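Local atomic coordinates of propionate kinase (Francisella tularensis subsp. tularensis, PDB entry 3KHY), a protein that probably phosphorylates acetate and related short-chain carboxylates such as propionate with ATP, and probably also catalyses the reverse reaction. Residues K193-I207 and V210-L222. Residues are numbered along the deposited sequence; the frame is centred on the assembly and turned at random.
Sequences KANVIVAHLGNGCSI and VVDGKSIDTSMGL
Ser219 turns its hydroxyl back onto the neighbouring strand, where OG accepts the backbone N-H of Ile207 (OG to N 3.0 Å); the return bond, Ser219 N to Ile207 O, is weak. With chi1 at 68°, OG sits between its own N and carbonyl carbon. Ser219 CB packs against Ile207 CG2 at 3.6 Å, and a water bridges OG to Cys205 O. Selenomethionine Met220 runs extended alongside, its SE 3.8 Å from Ser206 CB and its CE 3.6 Å from Cys205 O. This end is buried: helix 287-307 covers Ile207 and Ser219, while Ser206 OG bonds to His174 and His178.

Val196 and Val210, side by side and facing helix 175-188 and its following loop, form an antiparallel hydrogen-bonded pair; Val210 N meets Val196 O almost head-on (C=O...N 177°).

The far end is looser and wetter. At the type I' turn Val211-Lys214, Asn195 OD1 accepts the N-H of Asp212 in a short, straight bond (OD1 to N 2.7 Å). The donor nevertheless stands 33° out of the amide plane. Gly213 N reaches Ala194 O, and Lys193 CB packs against the Asp212-Gly213 peptide, 3.7 Å from Gly213 N. Two waters tie Asp212 OD1 to Lys193 and Asn195.

The meander thus joins three strands of the second sheet of this actin-like (ASKHA) fold. Its chemistry implies a divided task: water and amide hold the exposed turn, whereas buried Ser206 hydrogen-bonds to His174, a predicted transition-state stabiliser, near the predicted ATP-binding residues His200-Gly204, at the strand end and the turn after it.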
ATOM      1  N   LYS A 193     -19.346 -19.060  11.835  1.00 30.20           N
ATOM      2  CA  LYS A 193     -18.298 -18.959  10.815  1.00 28.10           C
ATOM      3  C   LYS A 193     -17.102 -18.209  11.403  1.00 31.02           C
ATOM      4  O   LYS A 193     -17.223 -17.544  12.431  1.00 31.04           O
ATOM      5  CB  LYS A 193     -18.804 -18.250   9.554  1.00 26.82           C
ATOM      6  CG  LYS A 193     -19.869 -19.027   8.777  1.00 29.54           C
ATOM      7  CD  LYS A 193     -19.509 -20.502   8.687  1.00 41.30           C
ATOM      8  CE  LYS A 193     -20.581 -21.305   7.954  1.00 44.52           C
ATOM      9  NZ  LYS A 193     -20.432 -22.770   8.219  1.00 43.44           N
ATOM     10  N   ALA A 194     -15.955 -18.304  10.746  1.00 24.02           N
ATOM     11  CA  ALA A 194     -14.715 -17.808  11.327  1.00 25.67           C
ATOM     12  C   ALA A 194     -14.570 -16.288  11.278  1.00 19.06           C
ATOM     13  O   ALA A 194     -14.966 -15.634  10.306  1.00 21.27           O
ATOM     14  CB  ALA A 194     -13.515 -18.485  10.665  1.00 29.15           C
ATOM     15  N   ASN A 195     -14.017 -15.733  12.349  1.00 19.11           N
ATOM     16  CA  ASN A 195     -13.567 -14.351  12.345  1.00 19.10           C
ATOM     17  C   ASN A 195     -12.058 -14.403  12.465  1.00 18.73           C
ATOM     18  O   ASN A 195     -11.503 -14.424  13.571  1.00 15.29           O
ATOM     19  CB  ASN A 195     -14.175 -13.571  13.505  1.00 17.41           C
ATOM     20  CG  ASN A 195     -15.681 -13.446  13.385  1.00 22.17           C
ATOM     21  OD1 ASN A 195     -16.197 -12.895  12.415  1.00 20.30           O
ATOM     22  ND2 ASN A 195     -16.392 -13.973  14.368  1.00 29.81           N
ATOM     23  N   VAL A 196     -11.397 -14.462  11.320  1.00 16.10           N
ATOM     24  CA  VAL A 196      -9.978 -14.778  11.313  1.00 14.98           C
ATOM     25  C   VAL A 196      -9.222 -13.914  10.327  1.00 13.64           C
ATOM     26  O   VAL A 196      -9.789 -13.365   9.378  1.00 16.48           O
ATOM     27  CB  VAL A 196      -9.714 -16.268  10.988  1.00 15.51           C
ATOM     28  CG1 VAL A 196     -10.189 -17.168  12.132  1.00 18.70           C
ATOM     29  CG2 VAL A 196     -10.360 -16.682   9.653  1.00 14.52           C
ATOM     30  N   ILE A 197      -7.934 -13.774  10.588  1.00  9.93           N
ATOM     31  CA  ILE A 197      -7.013 -13.196   9.625  1.00 11.84           C
ATOM     32  C   ILE A 197      -6.192 -14.361   9.107  1.00 14.70           C
ATOM     33  O   ILE A 197      -5.611 -15.101   9.892  1.00 14.54           O
ATOM     34  CB  ILE A 197      -6.101 -12.171  10.291  1.00 12.43           C
ATOM     35  CG1 ILE A 197      -6.936 -10.984  10.777  1.00 12.66           C
ATOM     36  CG2 ILE A 197      -4.991 -11.720   9.320  1.00 11.38           C
ATOM     37  CD1 ILE A 197      -6.194 -10.053  11.746  1.00 15.13           C
ATOM     38  N   VAL A 198      -6.186 -14.545   7.790  1.00 13.21           N
ATOM     39  CA  VAL A 198      -5.488 -15.666   7.176  1.00 13.51           C
ATOM     40  C   VAL A 198      -4.284 -15.151   6.392  1.00 17.09           C
ATOM     41  O   VAL A 198      -4.422 -14.331   5.479  1.00 13.93           O
ATOM     42  CB  VAL A 198      -6.414 -16.480   6.237  1.00 17.42           C
ATOM     43  CG1 VAL A 198      -5.640 -17.637   5.570  1.00 14.28           C
ATOM     44  CG2 VAL A 198      -7.639 -17.024   7.009  1.00 18.65           C
ATOM     45  N   ALA A 199      -3.101 -15.615   6.782  1.00 11.80           N
ATOM     46  CA  ALA A 199      -1.873 -15.285   6.076  1.00 13.88           C
ATOM     47  C   ALA A 199      -1.447 -16.491   5.248  1.00 11.57           C
ATOM     48  O   ALA A 199      -0.966 -17.476   5.777  1.00 11.72           O
ATOM     49  CB  ALA A 199      -0.779 -14.902   7.054  1.00 10.85           C
ATOM     50  N   HIS A 200      -1.677 -16.416   3.945  1.00  9.66           N
ATOM     51  CA  HIS A 200      -1.255 -17.457   3.019  1.00 11.05           C
ATOM     52  C   HIS A 200       0.137 -17.081   2.540  1.00 15.84           C
ATOM     53  O   HIS A 200       0.282 -16.167   1.728  1.00 14.18           O
ATOM     54  CB  HIS A 200      -2.211 -17.508   1.822  1.00 13.08           C
ATOM     55  CG  HIS A 200      -1.833 -18.529   0.794  1.00 18.25           C
ATOM     56  ND1 HIS A 200      -2.597 -19.646   0.539  1.00 17.90           N
ATOM     57  CD2 HIS A 200      -0.758 -18.615  -0.026  1.00 19.63           C
ATOM     58  CE1 HIS A 200      -2.020 -20.368  -0.405  1.00 21.20           C
ATOM     59  NE2 HIS A 200      -0.900 -19.766  -0.765  1.00 23.49           N
ATOM     60  N   LEU A 201       1.157 -17.761   3.059  1.00 12.47           N
ATOM     61  CA  LEU A 201       2.546 -17.452   2.714  1.00 12.77           C
ATOM     62  C   LEU A 201       3.119 -18.637   1.949  1.00 12.71           C
ATOM     63  O   LEU A 201       3.240 -19.726   2.497  1.00 13.46           O
ATOM     64  CB  LEU A 201       3.369 -17.168   3.988  1.00 12.66           C
ATOM     65  CG  LEU A 201       2.722 -16.189   4.979  1.00 13.17           C
ATOM     66  CD1 LEU A 201       3.541 -16.059   6.278  1.00 11.73           C
ATOM     67  CD2 LEU A 201       2.525 -14.811   4.347  1.00 10.48           C
ATOM     68  N   GLY A 202       3.393 -18.437   0.662  1.00 19.47           N
ATOM     69  CA  GLY A 202       4.041 -19.447  -0.168  1.00 17.61           C
ATOM     70  C   GLY A 202       4.891 -18.724  -1.201  1.00 22.42           C
ATOM     71  O   GLY A 202       5.493 -17.695  -0.894  1.00 22.82           O
ATOM     72  N   ASN A 203       4.938 -19.228  -2.429  1.00 24.72           N
ATOM     73  CA  ASN A 203       5.665 -18.501  -3.476  1.00 32.91           C
ATOM     74  C   ASN A 203       5.040 -17.131  -3.736  1.00 31.87           C
ATOM     75  O   ASN A 203       5.759 -16.129  -3.852  1.00 26.43           O
ATOM     76  CB  ASN A 203       5.779 -19.315  -4.764  1.00 38.77           C
ATOM     77  CG  ASN A 203       6.748 -20.468  -4.627  1.00 54.19           C
ATOM     78  OD1 ASN A 203       7.943 -20.268  -4.381  1.00 57.98           O
ATOM     79  ND2 ASN A 203       6.238 -21.687  -4.772  1.00 62.48           N
ATOM     80  N   GLY A 204       3.708 -17.108  -3.843  1.00 18.95           N
ATOM     81  CA  GLY A 204       2.942 -15.879  -3.715  1.00 16.06           C
ATOM     82  C   GLY A 204       2.477 -15.773  -2.267  1.00 17.49           C
ATOM     83  O   GLY A 204       2.316 -16.795  -1.596  1.00 16.83           O
ATOM     84  N   CYS A 205       2.283 -14.550  -1.778  1.00 12.60           N
ATOM     85  CA  CYS A 205       1.862 -14.319  -0.391  1.00 10.27           C
ATOM     86  C   CYS A 205       0.745 -13.295  -0.357  1.00 11.63           C
ATOM     87  O   CYS A 205       0.845 -12.240  -0.981  1.00 14.38           O
ATOM     88  CB  CYS A 205       3.035 -13.793   0.463  1.00 11.86           C
ATOM     89  SG  CYS A 205       4.425 -14.944   0.637  1.00 15.62           S
ATOM     90  N   SER A 206      -0.320 -13.604   0.372  1.00 11.98           N
ATOM     91  CA  SER A 206      -1.389 -12.632   0.574  1.00 11.47           C
ATOM     92  C   SER A 206      -2.044 -12.853   1.934  1.00 15.61           C
ATOM     93  O   SER A 206      -1.953 -13.940   2.521  1.00 13.66           O
ATOM     94  CB  SER A 206      -2.436 -12.742  -0.526  1.00 15.24           C
ATOM     95  OG  SER A 206      -3.220 -13.897  -0.316  1.00 15.59           O
ATOM     96  N   ILE A 207      -2.696 -11.817   2.440  1.00 10.25           N
ATOM     97  CA  ILE A 207      -3.330 -11.901   3.745  1.00 10.35           C
ATOM     98  C   ILE A 207      -4.756 -11.349   3.652  1.00 13.84           C
ATOM     99  O   ILE A 207      -5.023 -10.396   2.921  1.00 15.12           O
ATOM    100  CB  ILE A 207      -2.475 -11.178   4.803  1.00 13.46           C
ATOM    101  CG1 ILE A 207      -3.116 -11.287   6.188  1.00 13.89           C
ATOM    102  CG2 ILE A 207      -2.235  -9.695   4.419  1.00 10.14           C
ATOM    103  CD1 ILE A 207      -2.160 -10.831   7.272  1.00 14.04           C
ATOM    104  N   VAL A 210     -11.158 -12.000   7.298  1.00 11.53           N
ATOM    105  CA  VAL A 210     -12.402 -12.747   7.118  1.00 10.73           C
ATOM    106  C   VAL A 210     -13.331 -12.509   8.310  1.00 13.32           C
ATOM    107  O   VAL A 210     -12.998 -12.834   9.451  1.00 14.68           O
ATOM    108  CB  VAL A 210     -12.120 -14.240   6.956  1.00 13.58           C
ATOM    109  CG1 VAL A 210     -13.429 -15.042   6.905  1.00 12.90           C
ATOM    110  CG2 VAL A 210     -11.278 -14.484   5.691  1.00 16.39           C
ATOM    111  N   VAL A 211     -14.490 -11.916   8.045  1.00 11.64           N
ATOM    112  CA  VAL A 211     -15.454 -11.607   9.098  1.00 13.57           C
ATOM    113  C   VAL A 211     -16.719 -12.422   8.858  1.00 17.85           C
ATOM    114  O   VAL A 211     -17.276 -12.409   7.761  1.00 21.22           O
ATOM    115  CB  VAL A 211     -15.784 -10.101   9.131  1.00 17.55           C
ATOM    116  CG1 VAL A 211     -16.840  -9.805  10.183  1.00 23.35           C
ATOM    117  CG2 VAL A 211     -14.507  -9.292   9.414  1.00 18.89           C
ATOM    118  N   ASP A 212     -17.136 -13.158   9.876  1.00 18.02           N
ATOM    119  CA  ASP A 212     -18.261 -14.091   9.751  1.00 20.13           C
ATOM    120  C   ASP A 212     -18.183 -14.911   8.458  1.00 18.78           C
ATOM    121  O   ASP A 212     -19.189 -15.098   7.768  1.00 23.83           O
ATOM    122  CB  ASP A 212     -19.608 -13.359   9.830  1.00 21.01           C
ATOM    123  CG  ASP A 212     -20.758 -14.295  10.214  1.00 28.89           C
ATOM    124  OD1 ASP A 212     -20.501 -15.289  10.928  1.00 34.44           O
ATOM    125  OD2 ASP A 212     -21.915 -14.038   9.819  1.00 23.70           O
ATOM    126  N   GLY A 213     -16.984 -15.390   8.131  1.00 16.34           N
ATOM    127  CA  GLY A 213     -16.803 -16.265   6.989  1.00 19.48           C
ATOM    128  C   GLY A 213     -16.616 -15.576   5.647  1.00 16.23           C
ATOM    129  O   GLY A 213     -16.346 -16.253   4.654  1.00 18.63           O
ATOM    130  N   LYS A 214     -16.758 -14.251   5.605  1.00 19.50           N
ATOM    131  CA  LYS A 214     -16.637 -13.494   4.356  1.00 16.91           C
ATOM    132  C   LYS A 214     -15.415 -12.561   4.307  1.00 18.98           C
ATOM    133  O   LYS A 214     -15.101 -11.882   5.280  1.00 15.06           O
ATOM    134  CB  LYS A 214     -17.897 -12.671   4.118  1.00 16.77           C
ATOM    135  CG  LYS A 214     -19.161 -13.517   3.951  1.00 23.04           C
ATOM    136  CD  LYS A 214     -20.390 -12.628   3.789  1.00 29.69           C
ATOM    137  CE  LYS A 214     -21.633 -13.472   3.538  1.00 46.92           C
ATOM    138  NZ  LYS A 214     -22.669 -12.710   2.772  1.00 58.98           N
ATOM    139  N   SER A 215     -14.736 -12.536   3.163  1.00 12.52           N
ATOM    140  CA  SER A 215     -13.613 -11.624   2.949  1.00 16.16           C
ATOM    141  C   SER A 215     -14.097 -10.166   3.020  1.00 16.57           C
ATOM    142  O   SER A 215     -15.081  -9.800   2.380  1.00 19.61           O
ATOM    143  CB  SER A 215     -12.956 -11.898   1.586  1.00 12.33           C
ATOM    144  OG  SER A 215     -11.941 -10.932   1.315  1.00 15.89           O
ATOM    145  N   ILE A 216     -13.424  -9.343   3.823  1.00 13.84           N
ATOM    146  CA  ILE A 216     -13.748  -7.928   3.909  1.00 12.83           C
ATOM    147  C   ILE A 216     -12.590  -7.058   3.415  1.00 14.87           C
ATOM    148  O   ILE A 216     -12.792  -5.907   3.044  1.00 14.52           O
ATOM    149  CB  ILE A 216     -14.156  -7.523   5.352  1.00 13.06           C
ATOM    150  CG1 ILE A 216     -14.782  -6.131   5.376  1.00 17.66           C
ATOM    151  CG2 ILE A 216     -12.956  -7.567   6.304  1.00 14.23           C
ATOM    152  CD1 ILE A 216     -15.418  -5.796   6.728  1.00 21.95           C
ATOM    153  N   ASP A 217     -11.374  -7.608   3.410  1.00 11.48           N
ATOM    154  CA  ASP A 217     -10.203  -6.863   2.927  1.00 13.83           C
ATOM    155  C   ASP A 217      -9.121  -7.892   2.622  1.00 12.21           C
ATOM    156  O   ASP A 217      -9.107  -8.966   3.204  1.00 12.86           O
ATOM    157  CB  ASP A 217      -9.741  -5.866   3.997  1.00 11.65           C
ATOM    158  CG  ASP A 217      -8.880  -4.718   3.439  1.00 13.39           C
ATOM    159  OD1 ASP A 217      -8.466  -4.736   2.255  1.00 11.13           O
ATOM    160  OD2 ASP A 217      -8.593  -3.795   4.229  1.00 14.05           O
ATOM    161  N   THR A 218      -8.229  -7.571   1.695  1.00 10.60           N
ATOM    162  CA  THR A 218      -7.167  -8.490   1.336  1.00 13.36           C
ATOM    163  C   THR A 218      -6.031  -7.707   0.709  1.00 13.67           C
ATOM    164  O   THR A 218      -6.226  -6.569   0.242  1.00 11.71           O
ATOM    165  CB  THR A 218      -7.689  -9.575   0.377  1.00 13.19           C
ATOM    166  OG1 THR A 218      -6.716 -10.597   0.244  1.00 14.06           O
ATOM    167  CG2 THR A 218      -8.012  -8.971  -0.995  1.00 15.17           C
ATOM    168  N   SER A 219      -4.848  -8.315   0.678  1.00 13.74           N
ATOM    169  CA  SER A 219      -3.617  -7.571   0.388  1.00 14.50           C
ATOM    170  C   SER A 219      -3.222  -7.461  -1.093  1.00 10.88           C
ATOM    171  O   SER A 219      -2.577  -6.485  -1.488  1.00 11.95           O
ATOM    172  CB  SER A 219      -2.456  -8.116   1.224  1.00  9.87           C
ATOM    173  OG  SER A 219      -2.110  -9.424   0.817  1.00 13.11           O
HETATM  174  N   MSE A 220      -3.589  -8.445  -1.917  1.00  9.99           N
HETATM  175  CA  MSE A 220      -3.308  -8.330  -3.360  1.00 15.12           C
HETATM  176  C   MSE A 220      -4.243  -7.304  -4.003  1.00 15.55           C
HETATM  177  O   MSE A 220      -5.198  -6.880  -3.381  1.00 14.54           O
HETATM  178  CB  MSE A 220      -3.383  -9.687  -4.060  1.00  9.40           C
HETATM  179  CG  MSE A 220      -2.151 -10.548  -3.782  1.00  9.99           C
HETATM  180 SE   MSE A 220      -2.425 -12.406  -4.276  0.90 20.85          SE
HETATM  181  CE  MSE A 220      -0.556 -13.005  -4.226  1.00 12.58           C
ATOM    182  N   GLY A 221      -3.970  -6.879  -5.231  1.00 12.84           N
ATOM    183  CA  GLY A 221      -4.702  -5.736  -5.756  1.00 15.45           C
ATOM    184  C   GLY A 221      -5.483  -6.063  -7.005  1.00 15.36           C
ATOM    185  O   GLY A 221      -6.280  -7.007  -7.027  1.00 19.48           O
ATOM    186  N   LEU A 222      -5.254  -5.273  -8.042  1.00 15.82           N
ATOM    187  CA  LEU A 222      -5.775  -5.578  -9.376  1.00 15.19           C
ATOM    188  C   LEU A 222      -5.283  -6.950  -9.805  1.00 17.01           C
ATOM    189  O   LEU A 222      -6.050  -7.768 -10.319  1.00 14.20           O
ATOM    190  CB  LEU A 222      -5.290  -4.520 -10.372  1.00 13.90           C
ATOM    191  CG  LEU A 222      -5.754  -4.585 -11.833  1.00 17.68           C
ATOM    192  CD1 LEU A 222      -7.216  -4.193 -11.928  1.00 19.76           C
ATOM    193  CD2 LEU A 222      -4.905  -3.633 -12.666  1.00 20.27           C
TER
HETATM  194  O   HOH W   1     -21.781 -17.631  11.556  1.00 23.46           O
HETATM  195  O   HOH W   2     -19.090 -15.164  13.375  1.00 40.14           O
HETATM  196  O   HOH W   3      -0.250  -9.735  -1.032  1.00  8.65           O